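Long-range contacts in alpha-actinin-like protein 1 (Schizosaccharomyces pombe, PDB 5BVR), which binds actin filaments through its tandem calponin-homology domains and takes part in forming and organising the actin ring during cytokinesis and septation: residues V11-T22 with P201-V209; A127-C135 with M221-S232. All coordinates share one frame; numbering follows the deposited sequence.

Interaction 1. Residues V11-T22 with P201-V209; sequences VQNRTFTKWFNT and PRLIEVEDV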
loop_
_atom_site.group_PDB
_atom_site.type_symbol
_atom_site.label_atom_id
_atom_site.label_comp_id
_atom_site.label_asym_id
_atom_site.label_seq_id
_atom_site.Cartn_x
_atom_site.Cartn_y
_atom_site.Cartn_z
ATOM N N VAL A 11 2.893 -5.885 -10.967
ATOM C CA VAL A 11 2.452 -6.051 -9.586
ATOM C C VAL A 11 2.349 -4.713 -8.876
ATOM O O VAL A 11 1.367 -4.446 -8.199
ATOM C CB VAL A 11 3.413 -6.989 -8.810
ATOM C CG1 VAL A 11 3.138 -6.955 -7.313
ATOM C CG2 VAL A 11 3.303 -8.422 -9.333
ATOM N N GLN A 12 3.357 -3.874 -9.033
ATOM C CA GLN A 12 3.351 -2.602 -8.355
ATOM C C GLN A 12 2.247 -1.699 -8.880
ATOM O O GLN A 12 1.586 -1.015 -8.098
ATOM C CB GLN A 12 4.697 -1.923 -8.486
ATOM C CG GLN A 12 4.859 -0.740 -7.583
ATOM C CD GLN A 12 6.234 -0.139 -7.698
ATOM O OE1 GLN A 12 6.411 0.913 -8.332
ATOM N NE2 GLN A 12 7.217 -0.798 -7.101
ATOM N N ASN A 13 2.070 -1.656 -10.200
ATOM C CA ASN A 13 0.986 -0.904 -10.783
ATOM C C ASN A 13 -0.342 -1.347 -10.160
ATOM O O ASN A 13 -1.114 -0.512 -9.635
ATOM C CB ASN A 13 1.036 -1.111 -12.310
ATOM C CG ASN A 13 0.074 -0.249 -13.066
ATOM O OD1 ASN A 13 -0.834 0.336 -12.513
ATOM N ND2 ASN A 13 0.271 -0.189 -14.373
ATOM N N ARG A 14 -0.591 -2.647 -10.153
ATOM C CA ARG A 14 -1.856 -3.147 -9.678
ATOM C C ARG A 14 -2.016 -2.894 -8.192
ATOM O O ARG A 14 -3.088 -2.506 -7.743
ATOM C CB ARG A 14 -2.027 -4.614 -10.038
ATOM C CG ARG A 14 -2.305 -4.764 -11.543
ATOM C CD ARG A 14 -2.464 -6.219 -11.952
ATOM N NE ARG A 14 -1.220 -6.961 -11.864
ATOM C CZ ARG A 14 -0.919 -7.845 -10.917
ATOM N NH1 ARG A 14 -1.785 -8.144 -9.948
ATOM N NH2 ARG A 14 0.258 -8.446 -10.964
ATOM N N THR A 15 -0.950 -3.077 -7.429
ATOM C CA THR A 15 -1.036 -2.904 -5.986
ATOM C C THR A 15 -1.275 -1.451 -5.618
ATOM O O THR A 15 -2.125 -1.132 -4.762
ATOM C CB THR A 15 0.250 -3.400 -5.297
ATOM O OG1 THR A 15 0.438 -4.794 -5.578
ATOM C CG2 THR A 15 0.171 -3.236 -3.813
ATOM N N PHE A 16 -0.525 -0.564 -6.251
ATOM C CA PHE A 16 -0.696 0.868 -6.026
ATOM C C PHE A 16 -2.080 1.336 -6.452
ATOM O O PHE A 16 -2.648 2.201 -5.796
ATOM C CB PHE A 16 0.381 1.687 -6.754
ATOM C CG PHE A 16 1.766 1.629 -6.114
ATOM C CD1 PHE A 16 2.082 0.741 -5.070
ATOM C CD2 PHE A 16 2.782 2.463 -6.590
ATOM C CE1 PHE A 16 3.365 0.706 -4.524
ATOM C CE2 PHE A 16 4.071 2.421 -6.041
ATOM C CZ PHE A 16 4.354 1.526 -4.988
ATOM N N THR A 17 -2.607 0.793 -7.544
ATOM C CA THR A 17 -3.963 1.134 -7.983
ATOM C C THR A 17 -4.967 0.701 -6.930
ATOM O O THR A 17 -5.859 1.461 -6.558
ATOM C CB THR A 17 -4.290 0.483 -9.323
ATOM O OG1 THR A 17 -3.384 0.978 -10.305
ATOM C CG2 THR A 17 -5.724 0.778 -9.771
ATOM N N LYS A 18 -4.823 -0.517 -6.417
ATOM C CA LYS A 18 -5.748 -1.000 -5.402
ATOM C C LYS A 18 -5.654 -0.142 -4.125
ATOM O O LYS A 18 -6.691 0.187 -3.520
ATOM C CB LYS A 18 -5.495 -2.490 -5.110
ATOM C CG LYS A 18 -6.079 -3.403 -6.191
ATOM C CD LYS A 18 -5.718 -4.859 -6.015
ATOM C CE LYS A 18 -4.552 -5.225 -6.918
ATOM N NZ LYS A 18 -4.138 -6.651 -6.837
ATOM N N TRP A 19 -4.438 0.252 -3.735
ATOM C CA TRP A 19 -4.241 1.110 -2.573
ATOM C C TRP A 19 -4.965 2.455 -2.795
ATOM O O TRP A 19 -5.723 2.908 -1.936
ATOM C CB TRP A 19 -2.744 1.311 -2.309
ATOM C CG TRP A 19 -2.503 2.289 -1.218
ATOM C CD1 TRP A 19 -2.486 2.045 0.136
ATOM C CD2 TRP A 19 -2.273 3.685 -1.378
ATOM N NE1 TRP A 19 -2.220 3.216 0.813
ATOM C CE2 TRP A 19 -2.112 4.238 -0.095
ATOM C CE3 TRP A 19 -2.179 4.526 -2.484
ATOM C CZ2 TRP A 19 -1.847 5.590 0.101
ATOM C CZ3 TRP A 19 -1.916 5.855 -2.288
ATOM C CH2 TRP A 19 -1.766 6.383 -1.009
ATOM N N PHE A 20 -4.752 3.038 -3.964
ATOM C CA PHE A 20 -5.349 4.328 -4.343
ATOM C C PHE A 20 -6.868 4.200 -4.203
ATOM O O PHE A 20 -7.529 5.069 -3.611
ATOM C CB PHE A 20 -4.906 4.659 -5.781
ATOM C CG PHE A 20 -4.905 6.123 -6.152
ATOM C CD1 PHE A 20 -6.047 6.895 -6.067
ATOM C CD2 PHE A 20 -3.748 6.685 -6.676
ATOM C CE1 PHE A 20 -6.018 8.213 -6.459
ATOM C CE2 PHE A 20 -3.719 7.994 -7.087
ATOM C CZ PHE A 20 -4.859 8.762 -6.976
ATOM N N ASN A 21 -7.419 3.111 -4.726
ATOM C CA ASN A 21 -8.862 2.900 -4.692
ATOM C C ASN A 21 -9.434 2.662 -3.310
ATOM O O ASN A 21 -10.562 3.098 -3.043
ATOM C CB ASN A 21 -9.288 1.800 -5.653
ATOM C CG ASN A 21 -9.163 2.223 -7.086
ATOM O OD1 ASN A 21 -9.157 3.416 -7.400
ATOM N ND2 ASN A 21 -9.056 1.259 -7.970
ATOM N N THR A 22 -8.699 2.003 -2.412
ATOM C CA THR A 22 -9.188 1.904 -1.037
ATOM C C THR A 22 -9.402 3.293 -0.418
ATOM O O THR A 22 -10.308 3.497 0.381
ATOM C CB THR A 22 -8.259 1.072 -0.107
ATOM O OG1 THR A 22 -7.016 1.751 0.103
ATOM C CG2 THR A 22 -8.026 -0.299 -0.667
ATOM N N PRO A 201 -7.684 -4.885 3.282
ATOM C CA PRO A 201 -7.979 -5.009 1.852
ATOM C C PRO A 201 -6.942 -5.848 1.132
ATOM O O PRO A 201 -5.760 -5.804 1.463
ATOM C CB PRO A 201 -7.917 -3.560 1.357
ATOM C CG PRO A 201 -6.959 -2.888 2.253
ATOM C CD PRO A 201 -7.193 -3.533 3.619
ATOM N N ARG A 202 -7.397 -6.582 0.127
ATOM C CA ARG A 202 -6.541 -7.480 -0.627
ATOM C C ARG A 202 -5.754 -6.703 -1.676
ATOM O O ARG A 202 -6.143 -6.669 -2.851
ATOM C CB ARG A 202 -7.404 -8.536 -1.298
ATOM C CG ARG A 202 -6.641 -9.549 -2.117
ATOM C CD ARG A 202 -7.609 -10.428 -2.870
ATOM N NE ARG A 202 -8.384 -11.220 -1.926
ATOM C CZ ARG A 202 -8.030 -12.427 -1.498
ATOM N NH1 ARG A 202 -6.925 -13.009 -1.942
ATOM N NH2 ARG A 202 -8.796 -13.058 -0.628
ATOM N N LEU A 203 -4.661 -6.080 -1.265
ATOM C CA LEU A 203 -3.894 -5.233 -2.165
ATOM C C LEU A 203 -2.996 -6.000 -3.128
ATOM O O LEU A 203 -2.557 -5.412 -4.112
ATOM C CB LEU A 203 -3.035 -4.229 -1.380
ATOM C CG LEU A 203 -3.824 -3.296 -0.456
ATOM C CD1 LEU A 203 -2.888 -2.259 0.136
ATOM C CD2 LEU A 203 -4.999 -2.576 -1.157
ATOM N N ILE A 204 -2.678 -7.260 -2.810
ATOM C CA ILE A 204 -1.817 -8.088 -3.655
ATOM C C ILE A 204 -2.470 -9.432 -3.900
ATOM O O ILE A 204 -3.195 -9.946 -3.060
ATOM C CB ILE A 204 -0.405 -8.268 -3.060
ATOM C CG1 ILE A 204 -0.453 -8.939 -1.687
ATOM C CG2 ILE A 204 0.294 -6.953 -2.984
ATOM C CD1 ILE A 204 0.922 -9.165 -1.073
ATOM N N GLU A 205 -2.219 -9.988 -5.078
ATOM C CA GLU A 205 -2.746 -11.294 -5.420
ATOM C C GLU A 205 -1.774 -12.349 -4.905
ATOM O O GLU A 205 -0.562 -12.093 -4.770
ATOM C CB GLU A 205 -2.874 -11.449 -6.935
ATOM C CG GLU A 205 -3.614 -10.321 -7.662
ATOM C CD GLU A 205 -5.106 -10.416 -7.516
ATOM O OE1 GLU A 205 -5.577 -11.286 -6.754
ATOM O OE2 GLU A 205 -5.812 -9.618 -8.180
ATOM N N VAL A 206 -2.304 -13.527 -4.605
ATOM C CA VAL A 206 -1.458 -14.618 -4.162
ATOM C C VAL A 206 -0.302 -14.840 -5.153
ATOM O O VAL A 206 0.867 -14.973 -4.743
ATOM C CB VAL A 206 -2.294 -15.904 -3.982
ATOM C CG1 VAL A 206 -1.401 -17.137 -3.833
ATOM C CG2 VAL A 206 -3.233 -15.732 -2.784
ATOM N N GLU A 207 -0.609 -14.869 -6.450
ATOM C CA GLU A 207 0.411 -15.151 -7.455
ATOM C C GLU A 207 1.458 -14.047 -7.553
ATOM O O GLU A 207 2.525 -14.242 -8.133
ATOM C CB GLU A 207 -0.232 -15.479 -8.810
ATOM C CG GLU A 207 -1.110 -14.382 -9.401
ATOM C CD GLU A 207 -2.584 -14.447 -8.970
ATOM O OE1 GLU A 207 -2.903 -15.023 -7.901
ATOM O OE2 GLU A 207 -3.436 -13.912 -9.720
ATOM N N ASP A 208 1.171 -12.879 -6.969
ATOM C CA ASP A 208 2.127 -11.782 -7.044
ATOM C C ASP A 208 3.310 -11.989 -6.082
ATOM O O ASP A 208 4.340 -11.346 -6.224
ATOM C CB ASP A 208 1.468 -10.434 -6.722
ATOM C CG ASP A 208 0.402 -10.023 -7.731
ATOM O OD1 ASP A 208 0.487 -10.459 -8.892
ATOM O OD2 ASP A 208 -0.502 -9.235 -7.338
ATOM N N VAL A 209 3.158 -12.866 -5.098
ATOM C CA VAL A 209 4.182 -13.028 -4.058
ATOM C C VAL A 209 4.518 -14.499 -3.758
ATOM O O VAL A 209 5.669 -14.795 -3.420
ATOM C CB VAL A 209 3.797 -12.260 -2.759
ATOM C CG1 VAL A 209 2.362 -12.446 -2.451
ATOM C CG2 VAL A 209 4.657 -12.641 -1.538
HETATM O O HOH W 1 -4.618 -7.440 -9.443
HETATM O O HOH W 2 -1.322 -6.595 -6.881
HETATM O O HOH W 3 -5.442 -8.219 -5.054
#
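Arg14 and Asp208 form the close salt bridge of this contact between the two calponin-homology domains. The guanidinium grips the carboxylate end-on with both terminal nitrogens. Arg14 NH2 reaches Asp208 OD1 at 2.9 Å, nearly straight (165°) and in the guanidinium plane, although OD1 is met from above the carboxylate plane. Arg14 NH1 takes the syn lone pair of Asp208 OD2 at 3.1 Å; this oxygen is tilted from the guanidinium plane, the guanidinium and carboxylate planes being 50° apart. Glu205 N donates to Asp208 OD2 (2.9 Å) from above the carboxylate plane and helps to hold it.

Water carries most of the remaining polar chemistry. The Lys18 chain bends at chi3 (-99°) and brings NZ among three waters: one accepts from both Lys18 NZ and Arg14 NH1 and donates to Glu205 OE2, a second donates to Thr15 OG1 and Asp208 OD2, a third to Arg202 O. The direct salt bridge from Lys18 NZ to Glu205 OE2 is long, 3.7 Å.

Among apolar groups, Ile204 CG2 packs on Thr15 CG2; farther along, Leu203 CD2 and Pro201 CB meet Thr22 CG2.

Helix 11-25 thus lies against the segment joining helices 183-198 and 217-234, Phe16 and Trp19 packing on helix 101-117.

Interaction 2. Residues A127-C135 with M221-S232; sequences AKEGLLLWC and MTYVAEYFHAFS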
loop_
_atom_site.group_PDB
_atom_site.type_symbol
_atom_site.label_atom_id
_atom_site.label_comp_id
_atom_site.label_asym_id
_atom_site.label_seq_id
_atom_site.Cartn_x
_atom_site.Cartn_y
_atom_site.Cartn_z
ATOM N N ALA A 127 8.673 4.301 10.499
ATOM C CA ALA A 127 8.644 4.073 9.060
ATOM C C ALA A 127 9.054 2.643 8.685
ATOM O O ALA A 127 8.624 1.689 9.334
ATOM C CB ALA A 127 9.498 5.131 8.346
ATOM N N LYS A 128 9.887 2.480 7.657
ATOM C CA LYS A 128 10.214 1.139 7.184
ATOM C C LYS A 128 10.857 0.301 8.296
ATOM O O LYS A 128 10.494 -0.854 8.488
ATOM C CB LYS A 128 11.132 1.213 5.971
ATOM C CG LYS A 128 11.519 -0.140 5.433
ATOM C CD LYS A 128 12.379 0.032 4.184
ATOM C CE LYS A 128 12.622 -1.283 3.509
ATOM N NZ LYS A 128 13.433 -1.055 2.274
ATOM N N GLU A 129 11.792 0.905 9.025
ATOM C CA GLU A 129 12.499 0.203 10.106
ATOM C C GLU A 129 11.511 -0.242 11.159
ATOM O O GLU A 129 11.606 -1.340 11.707
ATOM C CB GLU A 129 13.499 1.146 10.773
ATOM C CG GLU A 129 14.734 1.394 9.979
ATOM C CD GLU A 129 15.792 2.152 10.757
ATOM O OE1 GLU A 129 15.467 2.797 11.791
ATOM O OE2 GLU A 129 16.955 2.104 10.324
ATOM N N GLY A 130 10.591 0.657 11.494
ATOM C CA GLY A 130 9.562 0.375 12.462
ATOM C C GLY A 130 8.660 -0.755 12.072
ATOM O O GLY A 130 8.369 -1.642 12.879
ATOM N N LEU A 131 8.225 -0.735 10.817
ATOM C CA LEU A 131 7.348 -1.781 10.330
ATOM C C LEU A 131 8.059 -3.129 10.322
ATOM O O LEU A 131 7.486 -4.134 10.737
ATOM C CB LEU A 131 6.837 -1.414 8.941
ATOM C CG LEU A 131 5.880 -2.445 8.335
ATOM C CD1 LEU A 131 4.635 -2.655 9.204
ATOM C CD2 LEU A 131 5.477 -2.041 6.923
ATOM N N LEU A 132 9.325 -3.155 9.914
ATOM C CA LEU A 132 10.072 -4.406 9.904
ATOM C C LEU A 132 10.202 -4.941 11.322
ATOM O O LEU A 132 9.964 -6.117 11.584
ATOM C CB LEU A 132 11.457 -4.226 9.268
ATOM C CG LEU A 132 12.195 -5.538 9.075
ATOM C CD1 LEU A 132 11.498 -6.402 8.033
ATOM C CD2 LEU A 132 13.639 -5.249 8.695
ATOM N N LEU A 133 10.616 -4.073 12.241
ATOM C CA LEU A 133 10.772 -4.511 13.627
ATOM C C LEU A 133 9.443 -5.026 14.202
ATOM O O LEU A 133 9.439 -6.040 14.882
ATOM C CB LEU A 133 11.355 -3.396 14.483
ATOM C CG LEU A 133 11.616 -3.801 15.928
ATOM C CD1 LEU A 133 12.533 -4.992 16.016
ATOM C CD2 LEU A 133 12.226 -2.627 16.681
ATOM N N TRP A 134 8.328 -4.350 13.920
ATOM C CA TRP A 134 7.022 -4.834 14.346
ATOM C C TRP A 134 6.768 -6.253 13.845
ATOM O O TRP A 134 6.354 -7.131 14.598
ATOM C CB TRP A 134 5.930 -3.879 13.878
ATOM C CG TRP A 134 4.540 -4.274 14.245
ATOM C CD1 TRP A 134 3.883 -3.970 15.411
ATOM C CD2 TRP A 134 3.601 -5.004 13.440
ATOM N NE1 TRP A 134 2.601 -4.458 15.373
ATOM C CE2 TRP A 134 2.405 -5.098 14.177
ATOM C CE3 TRP A 134 3.644 -5.567 12.160
ATOM C CZ2 TRP A 134 1.291 -5.750 13.695
ATOM C CZ3 TRP A 134 2.512 -6.204 11.685
ATOM C CH2 TRP A 134 1.358 -6.286 12.447
ATOM N N CYS A 135 7.058 -6.492 12.577
ATOM C CA CYS A 135 6.883 -7.830 12.023
ATOM C C CYS A 135 7.758 -8.840 12.738
ATOM O O CYS A 135 7.321 -9.949 13.019
ATOM C CB CYS A 135 7.227 -7.824 10.543
ATOM S SG CYS A 135 6.045 -6.917 9.482
ATOM N N MET A 221 5.451 -4.099 1.134
ATOM C CA MET A 221 5.399 -3.123 2.212
ATOM C C MET A 221 4.030 -2.460 2.316
ATOM O O MET A 221 3.511 -2.259 3.411
ATOM C CB MET A 221 6.429 -2.046 2.004
ATOM C CG MET A 221 7.871 -2.499 2.220
ATOM S SD MET A 221 9.079 -1.192 1.922
ATOM C CE MET A 221 8.514 -0.078 3.199
ATOM N N THR A 222 3.471 -2.091 1.183
ATOM C CA THR A 222 2.168 -1.433 1.172
ATOM C C THR A 222 1.114 -2.322 1.832
ATOM O O THR A 222 0.284 -1.834 2.624
ATOM C CB THR A 222 1.732 -1.076 -0.261
ATOM O OG1 THR A 222 2.717 -0.216 -0.842
ATOM C CG2 THR A 222 0.386 -0.347 -0.289
ATOM N N TYR A 223 1.112 -3.612 1.493
ATOM C CA TYR A 223 0.139 -4.554 2.003
ATOM C C TYR A 223 0.397 -4.868 3.503
ATOM O O TYR A 223 -0.533 -4.830 4.322
ATOM C CB TYR A 223 0.129 -5.830 1.142
ATOM C CG TYR A 223 -0.863 -6.865 1.611
ATOM C CD1 TYR A 223 -2.220 -6.597 1.691
ATOM C CD2 TYR A 223 -0.446 -8.129 1.948
ATOM C CE1 TYR A 223 -3.123 -7.566 2.144
ATOM C CE2 TYR A 223 -1.341 -9.100 2.395
ATOM C CZ TYR A 223 -2.664 -8.823 2.483
ATOM O OH TYR A 223 -3.546 -9.772 2.942
ATOM N N VAL A 224 1.646 -5.126 3.866
ATOM C CA VAL A 224 1.976 -5.452 5.247
ATOM C C VAL A 224 1.636 -4.263 6.156
ATOM O O VAL A 224 1.189 -4.459 7.298
ATOM C CB VAL A 224 3.447 -5.840 5.373
ATOM C CG1 VAL A 224 3.871 -5.912 6.844
ATOM C CG2 VAL A 224 3.689 -7.172 4.684
ATOM N N ALA A 225 1.807 -3.029 5.681
ATOM C CA ALA A 225 1.426 -1.855 6.481
ATOM C C ALA A 225 -0.053 -1.909 6.881
ATOM O O ALA A 225 -0.439 -1.390 7.958
ATOM C CB ALA A 225 1.701 -0.554 5.717
ATOM N N GLU A 226 -0.902 -2.517 6.053
ATOM C CA GLU A 226 -2.330 -2.653 6.398
ATOM C C GLU A 226 -2.498 -3.516 7.644
ATOM O O GLU A 226 -3.390 -3.262 8.460
ATOM C CB GLU A 226 -3.177 -3.252 5.268
ATOM C CG GLU A 226 -3.218 -2.413 3.987
ATOM C CD GLU A 226 -4.129 -1.210 4.051
ATOM O OE1 GLU A 226 -4.919 -1.103 5.008
ATOM O OE2 GLU A 226 -4.057 -0.374 3.125
ATOM N N TYR A 227 -1.670 -4.545 7.784
ATOM C CA TYR A 227 -1.691 -5.380 8.974
ATOM C C TYR A 227 -1.321 -4.576 10.216
ATOM O O TYR A 227 -1.998 -4.643 11.241
ATOM C CB TYR A 227 -0.737 -6.573 8.848
ATOM C CG TYR A 227 -1.224 -7.676 7.923
ATOM C CD1 TYR A 227 -1.395 -7.449 6.566
ATOM C CD2 TYR A 227 -1.465 -8.950 8.397
ATOM C CE1 TYR A 227 -1.842 -8.463 5.727
ATOM C CE2 TYR A 227 -1.908 -9.952 7.575
ATOM C CZ TYR A 227 -2.079 -9.713 6.239
ATOM O OH TYR A 227 -2.521 -10.741 5.451
ATOM N N PHE A 228 -0.245 -3.821 10.153
ATOM C CA PHE A 228 0.159 -2.994 11.278
ATOM C C PHE A 228 -0.978 -2.070 11.718
ATOM O O PHE A 228 -1.318 -1.979 12.914
ATOM C CB PHE A 228 1.363 -2.126 10.928
ATOM C CG PHE A 228 1.731 -1.179 12.029
ATOM C CD1 PHE A 228 2.543 -1.606 13.075
ATOM C CD2 PHE A 228 1.195 0.106 12.086
ATOM C CE1 PHE A 228 2.851 -0.754 14.131
ATOM C CE2 PHE A 228 1.513 0.957 13.137
ATOM C CZ PHE A 228 2.345 0.512 14.162
ATOM N N HIS A 229 -1.560 -1.343 10.776
ATOM C CA HIS A 229 -2.576 -0.364 11.171
ATOM C C HIS A 229 -3.847 -1.051 11.662
ATOM O O HIS A 229 -4.442 -0.635 12.683
ATOM C CB HIS A 229 -2.905 0.601 10.042
ATOM C CG HIS A 229 -1.802 1.563 9.728
ATOM N ND1 HIS A 229 -1.414 2.563 10.600
ATOM C CD2 HIS A 229 -0.967 1.644 8.665
ATOM C CE1 HIS A 229 -0.415 3.244 10.063
ATOM N NE2 HIS A 229 -0.128 2.707 8.890
ATOM N N ALA A 230 -4.280 -2.109 10.988
ATOM C CA ALA A 230 -5.509 -2.770 11.414
ATOM C C ALA A 230 -5.330 -3.450 12.759
ATOM O O ALA A 230 -6.168 -3.294 13.652
ATOM C CB ALA A 230 -5.978 -3.771 10.359
ATOM N N PHE A 231 -4.244 -4.211 12.905
ATOM C CA PHE A 231 -4.027 -4.933 14.149
ATOM C C PHE A 231 -3.920 -3.934 15.300
ATOM O O PHE A 231 -4.502 -4.136 16.370
ATOM C CB PHE A 231 -2.751 -5.786 14.104
ATOM C CG PHE A 231 -2.837 -7.015 13.246
ATOM C CD1 PHE A 231 -3.932 -7.307 12.457
ATOM C CD2 PHE A 231 -1.788 -7.914 13.283
ATOM C CE1 PHE A 231 -3.964 -8.475 11.693
ATOM C CE2 PHE A 231 -1.822 -9.082 12.532
ATOM C CZ PHE A 231 -2.916 -9.353 11.738
ATOM N N SER A 232 -3.127 -2.885 15.092
ATOM C CA SER A 232 -2.904 -1.907 16.152
ATOM C C SER A 232 -4.214 -1.242 16.580
ATOM O O SER A 232 -4.474 -1.041 17.760
ATOM C CB SER A 232 -1.891 -0.856 15.733
ATOM O OG SER A 232 -0.611 -1.436 15.476
HETATM O O HOH W 4 0.395 -3.538 17.022
#
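The indole of Trp134 receives the edge of Phe228 on one face: Phe228 CD1 stands 3.5 Å from Trp134 CG, and the pair is T-shaped, with the phenyl ring and the five-membered ring at 76°. Over the six-membered ring, the CA of Phe228 makes a CH-pi contact 3.9 Å from the centroid, so one residue packs on both rings of the indole. At the indole edge, Trp134 CH2 meets Phe231 CD2 at 3.6 Å. The hydroxyl of Ser232 lies over the centre of one Phe228 face and donates to Phe228 O. Water 4 donates to Ser232 OG and accepts from Trp134 NE1 at 2.9 Å, giving the indole N-H a partner at the margin of the aromatic cluster.

These residues join the first and last helices of the second calponin-homology domain, whose segments cross at 68° with their axes 10.6 Å apart. Leu131 is the knob in a hole formed by Met221, Val224, Ala225 and Phe228. CG anti to the backbone N (chi1 -179°) carries the branch toward helix 217-234, where Leu131 CD1 reaches Phe228 CB at 3.7 Å and CD2 lies by the backbone of Met221 and Ala225. Cys135 SG rests against Val224 CG1, 3.6 Å away. At the opposite end from Trp134, the extended aliphatic chain of Lys128 crosses Met221 at about a right angle, Lys128 CG lying 3.7 Å from Met221 CE, and Lys128 NZ goes on to a salt bridge with Glu217.

The two contacts illustrate how chemistry follows position in a tandem domain. Interaction 2 lies within the second calponin-homology domain and is a largely buried helix-helix packing of aromatic and aliphatic groups, with polar chemistry kept to its margins. Interaction 1 joins that domain to the first; it is only partly buried, and ion pairs and bridging waters work beside apolar packing centred on Leu203. They share no segment, and their centres lie 16 Å apart, yet they touch: Ile204 CD1 packs on Tyr223 CD2 at 3.5 Å, and Pro201 and Leu203 meet Glu226. Helix 217-234 therefore packs against helix 127-138 and also borders the interdomain contact.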